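Geranyltranstransferase (Marinomonas sp. MED121, PDB 4F62) probably catalyses the head-to-tail condensation of isopentenyl diphosphate with allylic diphosphates, building short-chain polyprenyl diphosphates such as farnesyl diphosphate. Local coordinates at residues G215-L227 against T248-V262. Residues are numbered along the deposited sequence; the frame is centred on the assembly and turned at random.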
ATOM      1  N   GLY A 215       0.591  22.165   9.027  1.00 39.55           N
ATOM      2  CA  GLY A 215       0.728  21.722   7.647  1.00 39.44           C
ATOM      3  C   GLY A 215       0.579  22.849   6.645  1.00 40.27           C
ATOM      4  O   GLY A 215       1.390  22.998   5.721  1.00 38.25           O
ATOM      5  N   LEU A 216      -0.458  23.659   6.814  1.00 39.09           N
ATOM      6  CA  LEU A 216      -0.650  24.778   5.908  1.00 40.53           C
ATOM      7  C   LEU A 216       0.466  25.815   6.107  1.00 41.15           C
ATOM      8  O   LEU A 216       1.062  26.292   5.131  1.00 42.53           O
ATOM      9  CB  LEU A 216      -2.042  25.397   6.108  1.00 46.03           C
ATOM     10  CG  LEU A 216      -2.459  26.540   5.179  1.00 51.61           C
ATOM     11  CD1 LEU A 216      -2.206  26.185   3.708  1.00 45.83           C
ATOM     12  CD2 LEU A 216      -3.936  26.879   5.409  1.00 52.33           C
ATOM     13  N   ALA A 217       0.769  26.143   7.363  1.00 41.57           N
ATOM     14  CA  ALA A 217       1.768  27.172   7.663  1.00 41.82           C
ATOM     15  C   ALA A 217       3.106  26.921   6.974  1.00 46.11           C
ATOM     16  O   ALA A 217       3.746  27.856   6.473  1.00 44.09           O
ATOM     17  CB  ALA A 217       1.973  27.308   9.166  1.00 41.69           C
ATOM     18  N   PHE A 218       3.527  25.662   6.928  1.00 41.36           N
ATOM     19  CA  PHE A 218       4.818  25.368   6.317  1.00 47.98           C
ATOM     20  C   PHE A 218       4.782  25.562   4.800  1.00 41.47           C
ATOM     21  O   PHE A 218       5.765  26.013   4.209  1.00 43.62           O
ATOM     22  CB  PHE A 218       5.363  23.994   6.759  1.00 52.32           C
ATOM     23  CG  PHE A 218       5.214  22.900   5.743  1.00 52.59           C
ATOM     24  CD1 PHE A 218       6.079  22.811   4.644  1.00 57.88           C
ATOM     25  CD2 PHE A 218       4.254  21.912   5.922  1.00 63.72           C
ATOM     26  CE1 PHE A 218       5.947  21.786   3.715  1.00 63.98           C
ATOM     27  CE2 PHE A 218       4.114  20.876   5.003  1.00 68.71           C
ATOM     28  CZ  PHE A 218       4.961  20.809   3.898  1.00 69.97           C
ATOM     29  N   GLN A 219       3.648  25.253   4.169  1.00 35.17           N
ATOM     30  CA  GLN A 219       3.512  25.532   2.740  1.00 33.89           C
ATOM     31  C   GLN A 219       3.500  27.030   2.453  1.00 41.52           C
ATOM     32  O   GLN A 219       4.148  27.488   1.503  1.00 41.90           O
ATOM     33  CB  GLN A 219       2.268  24.848   2.155  1.00 37.90           C
ATOM     34  CG  GLN A 219       2.369  23.319   2.118  1.00 46.72           C
ATOM     35  CD  GLN A 219       3.297  22.796   1.019  1.00 50.51           C
ATOM     36  OE1 GLN A 219       3.950  23.567   0.310  1.00 48.15           O
ATOM     37  NE2 GLN A 219       3.346  21.476   0.872  1.00 50.79           N
ATOM     38  N   VAL A 220       2.770  27.795   3.264  1.00 40.67           N
ATOM     39  CA  VAL A 220       2.765  29.249   3.096  1.00 43.59           C
ATOM     40  C   VAL A 220       4.167  29.806   3.289  1.00 42.33           C
ATOM     41  O   VAL A 220       4.655  30.593   2.470  1.00 41.63           O
ATOM     42  CB  VAL A 220       1.793  29.957   4.074  1.00 37.45           C
ATOM     43  CG1 VAL A 220       1.740  31.476   3.783  1.00 34.41           C
ATOM     44  CG2 VAL A 220       0.404  29.337   3.972  1.00 33.97           C
ATOM     45  N   GLN A 221       4.818  29.388   4.372  1.00 39.82           N
ATOM     46  CA  GLN A 221       6.170  29.842   4.661  1.00 45.43           C
ATOM     47  C   GLN A 221       7.135  29.504   3.528  1.00 47.49           C
ATOM     48  O   GLN A 221       7.991  30.313   3.174  1.00 50.82           O
ATOM     49  CB  GLN A 221       6.677  29.251   5.984  1.00 43.45           C
ATOM     50  CG  GLN A 221       8.050  29.771   6.396  1.00 44.77           C
ATOM     51  CD  GLN A 221       8.105  31.296   6.553  1.00 54.17           C
ATOM     52  OE1 GLN A 221       7.075  31.972   6.653  1.00 53.18           O
ATOM     53  NE2 GLN A 221       9.322  31.839   6.580  1.00 57.45           N
ATOM     54  N   ASP A 222       6.976  28.316   2.948  1.00 43.06           N
ATOM     55  CA  ASP A 222       7.795  27.909   1.807  1.00 47.32           C
ATOM     56  C   ASP A 222       7.728  28.873   0.621  1.00 43.11           C
ATOM     57  O   ASP A 222       8.756  29.208   0.031  1.00 45.48           O
ATOM     58  CB  ASP A 222       7.411  26.507   1.358  1.00 55.79           C
ATOM     59  CG  ASP A 222       8.509  25.511   1.613  1.00 73.94           C
ATOM     60  OD1 ASP A 222       8.573  24.978   2.743  1.00 72.90           O
ATOM     61  OD2 ASP A 222       9.320  25.285   0.685  1.00 82.12           O
ATOM     62  N   ASP A 223       6.522  29.319   0.278  1.00 39.67           N
ATOM     63  CA  ASP A 223       6.345  30.291  -0.803  1.00 41.29           C
ATOM     64  C   ASP A 223       6.990  31.618  -0.427  1.00 49.38           C
ATOM     65  O   ASP A 223       7.543  32.320  -1.278  1.00 51.64           O
ATOM     66  CB  ASP A 223       4.855  30.523  -1.091  1.00 42.35           C
ATOM     67  CG  ASP A 223       4.206  29.376  -1.836  1.00 47.48           C
ATOM     68  OD1 ASP A 223       4.935  28.497  -2.347  1.00 53.05           O
ATOM     69  OD2 ASP A 223       2.955  29.365  -1.922  1.00 45.41           O
ATOM     70  N   ILE A 224       6.904  31.969   0.853  1.00 49.89           N
ATOM     71  CA  ILE A 224       7.500  33.210   1.337  1.00 49.14           C
ATOM     72  C   ILE A 224       9.026  33.129   1.207  1.00 50.60           C
ATOM     73  O   ILE A 224       9.675  34.067   0.749  1.00 51.69           O
ATOM     74  CB  ILE A 224       7.077  33.508   2.802  1.00 45.39           C
ATOM     75  CG1 ILE A 224       5.597  33.917   2.845  1.00 40.97           C
ATOM     76  CG2 ILE A 224       7.926  34.624   3.401  1.00 50.41           C
ATOM     77  CD1 ILE A 224       5.000  33.873   4.238  1.00 44.18           C
ATOM     78  N   ILE A 225       9.587  31.986   1.579  1.00 47.98           N
ATOM     79  CA  ILE A 225      11.023  31.754   1.449  1.00 56.99           C
ATOM     80  C   ILE A 225      11.504  31.830  -0.009  1.00 61.53           C
ATOM     81  O   ILE A 225      12.529  32.451  -0.297  1.00 63.90           O
ATOM     82  CB  ILE A 225      11.420  30.400   2.085  1.00 56.11           C
ATOM     83  CG1 ILE A 225      11.174  30.439   3.601  1.00 59.98           C
ATOM     84  CG2 ILE A 225      12.875  30.074   1.801  1.00 60.69           C
ATOM     85  CD1 ILE A 225      11.404  29.101   4.312  1.00 64.59           C
ATOM     86  N   ASP A 226      10.760  31.212  -0.925  1.00 59.93           N
ATOM     87  CA  ASP A 226      11.110  31.245  -2.346  1.00 62.44           C
ATOM     88  C   ASP A 226      11.184  32.661  -2.894  1.00 67.18           C
ATOM     89  O   ASP A 226      11.952  32.940  -3.817  1.00 73.45           O
ATOM     90  CB  ASP A 226      10.109  30.438  -3.168  1.00 66.30           C
ATOM     91  CG  ASP A 226      10.293  28.949  -3.006  1.00 78.38           C
ATOM     92  OD1 ASP A 226      11.393  28.532  -2.577  1.00 86.89           O
ATOM     93  OD2 ASP A 226       9.339  28.202  -3.315  1.00 77.30           O
ATOM     94  N   LEU A 227      10.380  33.554  -2.322  1.00 65.45           N
ATOM     95  CA  LEU A 227      10.346  34.949  -2.752  1.00 75.17           C
ATOM     96  C   LEU A 227      11.678  35.669  -2.560  1.00 90.35           C
ATOM     97  O   LEU A 227      11.883  36.757  -3.098  1.00 94.97           O
ATOM     98  CB  LEU A 227       9.242  35.710  -2.015  1.00 71.95           C
ATOM     99  CG  LEU A 227       7.973  35.981  -2.821  1.00 67.62           C
ATOM    100  CD1 LEU A 227       7.069  36.962  -2.091  1.00 64.57           C
ATOM    101  CD2 LEU A 227       8.344  36.523  -4.185  1.00 73.90           C
ATOM    102  N   THR A 248       0.765  30.952  -5.837  1.00 47.21           N
ATOM    103  CA  THR A 248       1.467  30.933  -4.555  1.00 40.66           C
ATOM    104  C   THR A 248       0.679  31.783  -3.549  1.00 44.12           C
ATOM    105  O   THR A 248      -0.102  32.651  -3.943  1.00 43.67           O
ATOM    106  CB  THR A 248       2.889  31.542  -4.673  1.00 51.53           C
ATOM    107  OG1 THR A 248       2.791  32.966  -4.795  1.00 45.34           O
ATOM    108  CG2 THR A 248       3.642  30.995  -5.876  1.00 47.48           C
ATOM    109  N   TYR A 249       0.900  31.564  -2.258  1.00 38.11           N
ATOM    110  CA  TYR A 249       0.251  32.408  -1.252  1.00 39.35           C
ATOM    111  C   TYR A 249       0.561  33.913  -1.335  1.00 40.11           C
ATOM    112  O   TYR A 249      -0.353  34.728  -1.192  1.00 40.33           O
ATOM    113  CB  TYR A 249       0.438  31.844   0.166  1.00 37.00           C
ATOM    114  CG  TYR A 249      -0.216  30.481   0.308  1.00 38.35           C
ATOM    115  CD1 TYR A 249      -1.585  30.359   0.534  1.00 40.39           C
ATOM    116  CD2 TYR A 249       0.531  29.316   0.155  1.00 38.02           C
ATOM    117  CE1 TYR A 249      -2.196  29.098   0.629  1.00 40.16           C
ATOM    118  CE2 TYR A 249      -0.063  28.059   0.255  1.00 41.74           C
ATOM    119  CZ  TYR A 249      -1.425  27.956   0.493  1.00 42.55           C
ATOM    120  OH  TYR A 249      -2.002  26.706   0.581  1.00 37.51           O
ATOM    121  N   PRO A 250       1.842  34.291  -1.565  1.00 42.69           N
ATOM    122  CA  PRO A 250       2.123  35.728  -1.685  1.00 41.27           C
ATOM    123  C   PRO A 250       1.437  36.359  -2.882  1.00 42.26           C
ATOM    124  O   PRO A 250       1.050  37.524  -2.812  1.00 42.00           O
ATOM    125  CB  PRO A 250       3.640  35.780  -1.873  1.00 41.60           C
ATOM    126  CG  PRO A 250       4.136  34.555  -1.182  1.00 43.83           C
ATOM    127  CD  PRO A 250       3.085  33.506  -1.443  1.00 40.31           C
ATOM    128  N   LYS A 251       1.282  35.620  -3.975  1.00 42.33           N
ATOM    129  CA  LYS A 251       0.545  36.179  -5.112  1.00 52.15           C
ATOM    130  C   LYS A 251      -0.944  36.302  -4.813  1.00 48.75           C
ATOM    131  O   LYS A 251      -1.594  37.232  -5.273  1.00 44.37           O
ATOM    132  CB  LYS A 251       0.789  35.365  -6.388  1.00 55.27           C
ATOM    133  CG  LYS A 251       2.115  35.716  -7.031  1.00 65.17           C
ATOM    134  CD  LYS A 251       2.798  34.512  -7.645  1.00 70.81           C
ATOM    135  CE  LYS A 251       2.421  34.337  -9.100  1.00 75.72           C
ATOM    136  NZ  LYS A 251       3.227  33.246  -9.724  1.00 78.23           N
ATOM    137  N   LEU A 252      -1.477  35.372  -4.029  1.00 40.57           N
ATOM    138  CA  LEU A 252      -2.910  35.383  -3.744  1.00 45.43           C
ATOM    139  C   LEU A 252      -3.284  36.308  -2.583  1.00 42.83           C
ATOM    140  O   LEU A 252      -4.393  36.834  -2.540  1.00 45.65           O
ATOM    141  CB  LEU A 252      -3.417  33.954  -3.488  1.00 34.76           C
ATOM    142  CG  LEU A 252      -3.402  33.022  -4.705  1.00 40.56           C
ATOM    143  CD1 LEU A 252      -3.581  31.555  -4.289  1.00 41.37           C
ATOM    144  CD2 LEU A 252      -4.483  33.439  -5.699  1.00 44.07           C
ATOM    145  N   LEU A 253      -2.370  36.517  -1.643  1.00 36.09           N
ATOM    146  CA  LEU A 253      -2.705  37.310  -0.459  1.00 39.57           C
ATOM    147  C   LEU A 253      -1.843  38.557  -0.293  1.00 42.19           C
ATOM    148  O   LEU A 253      -2.046  39.334   0.643  1.00 43.54           O
ATOM    149  CB  LEU A 253      -2.560  36.454   0.794  1.00 38.70           C
ATOM    150  CG  LEU A 253      -3.389  35.180   0.888  1.00 40.02           C
ATOM    151  CD1 LEU A 253      -2.865  34.302   2.028  1.00 39.89           C
ATOM    152  CD2 LEU A 253      -4.836  35.556   1.116  1.00 40.90           C
ATOM    153  N   GLY A 254      -0.873  38.738  -1.187  1.00 42.04           N
ATOM    154  CA  GLY A 254       0.162  39.742  -0.987  1.00 43.32           C
ATOM    155  C   GLY A 254       1.228  39.132  -0.080  1.00 42.84           C
ATOM    156  O   GLY A 254       0.944  38.177   0.660  1.00 36.62           O
ATOM    157  N   LEU A 255       2.452  39.653  -0.137  1.00 37.73           N
ATOM    158  CA  LEU A 255       3.514  39.202   0.767  1.00 42.86           C
ATOM    159  C   LEU A 255       3.100  39.402   2.223  1.00 43.43           C
ATOM    160  O   LEU A 255       3.309  38.525   3.065  1.00 45.50           O
ATOM    161  CB  LEU A 255       4.835  39.945   0.493  1.00 43.84           C
ATOM    162  CG  LEU A 255       5.959  39.606   1.479  1.00 48.78           C
ATOM    163  CD1 LEU A 255       6.296  38.116   1.440  1.00 41.75           C
ATOM    164  CD2 LEU A 255       7.201  40.448   1.219  1.00 58.01           C
ATOM    165  N   ASP A 256       2.505  40.559   2.505  1.00 43.61           N
ATOM    166  CA  ASP A 256       2.065  40.896   3.859  1.00 46.70           C
ATOM    167  C   ASP A 256       0.978  39.946   4.363  1.00 44.42           C
ATOM    168  O   ASP A 256       1.011  39.508   5.520  1.00 42.37           O
ATOM    169  CB  ASP A 256       1.561  42.343   3.913  1.00 42.75           C
ATOM    170  CG  ASP A 256       0.357  42.581   2.998  1.00 49.87           C
ATOM    171  OD1 ASP A 256       0.270  41.946   1.920  1.00 53.39           O
ATOM    172  OD2 ASP A 256      -0.509  43.406   3.362  1.00 50.88           O
ATOM    173  N   GLY A 257       0.034  39.608   3.484  1.00 41.02           N
ATOM    174  CA  GLY A 257      -1.046  38.699   3.827  1.00 39.05           C
ATOM    175  C   GLY A 257      -0.574  37.281   4.078  1.00 36.54           C
ATOM    176  O   GLY A 257      -1.111  36.568   4.948  1.00 37.99           O
ATOM    177  N   ALA A 258       0.425  36.852   3.317  1.00 34.54           N
ATOM    178  CA  ALA A 258       0.971  35.505   3.495  1.00 36.86           C
ATOM    179  C   ALA A 258       1.746  35.422   4.815  1.00 41.62           C
ATOM    180  O   ALA A 258       1.646  34.435   5.547  1.00 39.60           O
ATOM    181  CB  ALA A 258       1.864  35.131   2.333  1.00 37.66           C
ATOM    182  N   LYS A 259       2.521  36.464   5.108  1.00 40.01           N
ATOM    183  CA  LYS A 259       3.239  36.544   6.380  1.00 44.63           C
ATOM    184  C   LYS A 259       2.281  36.534   7.572  1.00 39.39           C
ATOM    185  O   LYS A 259       2.520  35.842   8.568  1.00 39.06           O
ATOM    186  CB  LYS A 259       4.132  37.794   6.424  1.00 45.59           C
ATOM    187  CG  LYS A 259       5.421  37.646   5.627  1.00 53.14           C
ATOM    188  CD  LYS A 259       6.537  38.456   6.258  1.00 60.99           C
ATOM    189  CE  LYS A 259       7.892  37.806   6.047  1.00 68.74           C
ATOM    190  NZ  LYS A 259       8.454  38.130   4.707  1.00 76.53           N
ATOM    191  N   ALA A 260       1.204  37.308   7.476  1.00 39.42           N
ATOM    192  CA  ALA A 260       0.213  37.348   8.544  1.00 45.48           C
ATOM    193  C   ALA A 260      -0.434  35.976   8.724  1.00 43.14           C
ATOM    194  O   ALA A 260      -0.692  35.542   9.847  1.00 45.04           O
ATOM    195  CB  ALA A 260      -0.847  38.414   8.266  1.00 41.72           C
ATOM    196  N   LEU A 261      -0.689  35.291   7.614  1.00 39.93           N
ATOM    197  CA  LEU A 261      -1.322  33.985   7.670  1.00 43.97           C
ATOM    198  C   LEU A 261      -0.428  32.972   8.387  1.00 40.12           C
ATOM    199  O   LEU A 261      -0.915  32.165   9.183  1.00 44.53           O
ATOM    200  CB  LEU A 261      -1.678  33.491   6.267  1.00 40.53           C
ATOM    201  CG  LEU A 261      -2.250  32.075   6.229  1.00 38.05           C
ATOM    202  CD1 LEU A 261      -3.476  31.963   7.125  1.00 37.56           C
ATOM    203  CD2 LEU A 261      -2.597  31.687   4.796  1.00 35.70           C
ATOM    204  N   VAL A 262       0.874  33.025   8.127  1.00 37.79           N
ATOM    205  CA  VAL A 262       1.814  32.134   8.806  1.00 37.97           C
ATOM    206  C   VAL A 262       1.764  32.355  10.312  1.00 41.52           C
ATOM    207  O   VAL A 262       1.681  31.397  11.086  1.00 38.76           O
ATOM    208  CB  VAL A 262       3.255  32.334   8.299  1.00 44.06           C
ATOM    209  CG1 VAL A 262       4.255  31.659   9.238  1.00 43.44           C
ATOM    210  CG2 VAL A 262       3.392  31.779   6.892  1.00 41.38           C
TER
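Val220 lays its CG2 methyl over the centre of the Tyr249 ring, 3.8 Å from the centroid and 9° off the ring normal, a CH-pi contact. With CG1 anti to the backbone N (chi1 -176°), the beta-branch faces two ways: CG2 takes the ring, while CG1 packs against Ala258 and Val262 of helix 249-273, 3.5 Å from Val262 CG2. One turn on, Ile224 is a knob among Pro250, Ala258, Lys259 and Val262, its CD1 lying 3.9 Å from Ala258 CB, where the small alanine leaves room for both branched residues. Val262 answers as a knob among Ala217, Val220, Gln221 and Ile224. Such knobs-into-holes packing joins two roughly antiparallel helices (147°) of the all-helical isoprenoid synthase fold. Residues 222-226 read Asp-Asp-Ile-Ile-Asp, matching the second aspartate-rich (DDXXD) motif, which in relatives binds magnesium-diphosphate.

At the start of helix 249-273 the contact turns polar. Tyr249 N donates a nearly straight bond to Asp223 OD2 at 3.0 Å, on the anti side and somewhat out of the carboxylate plane. Thr248, the N-cap, accepts from Lys251 N through OG1, and Pro250 suits the first turn, where its missing N-H costs no helix bond. The tyrosine hydroxyl reaches past Leu216 to His177; an alanine in place of Tyr249 would probably leave His177 ND1 without its hydroxyl partner and open a gap beside the Val220 methyl. Leu227 CD1 closes the outer end, 3.6 Å from Pro250 CB. Apolar branches thus fill most of the interface, and the Tyr249 N-H holds the Asp223 carboxylate against the first turn of helix 249-273.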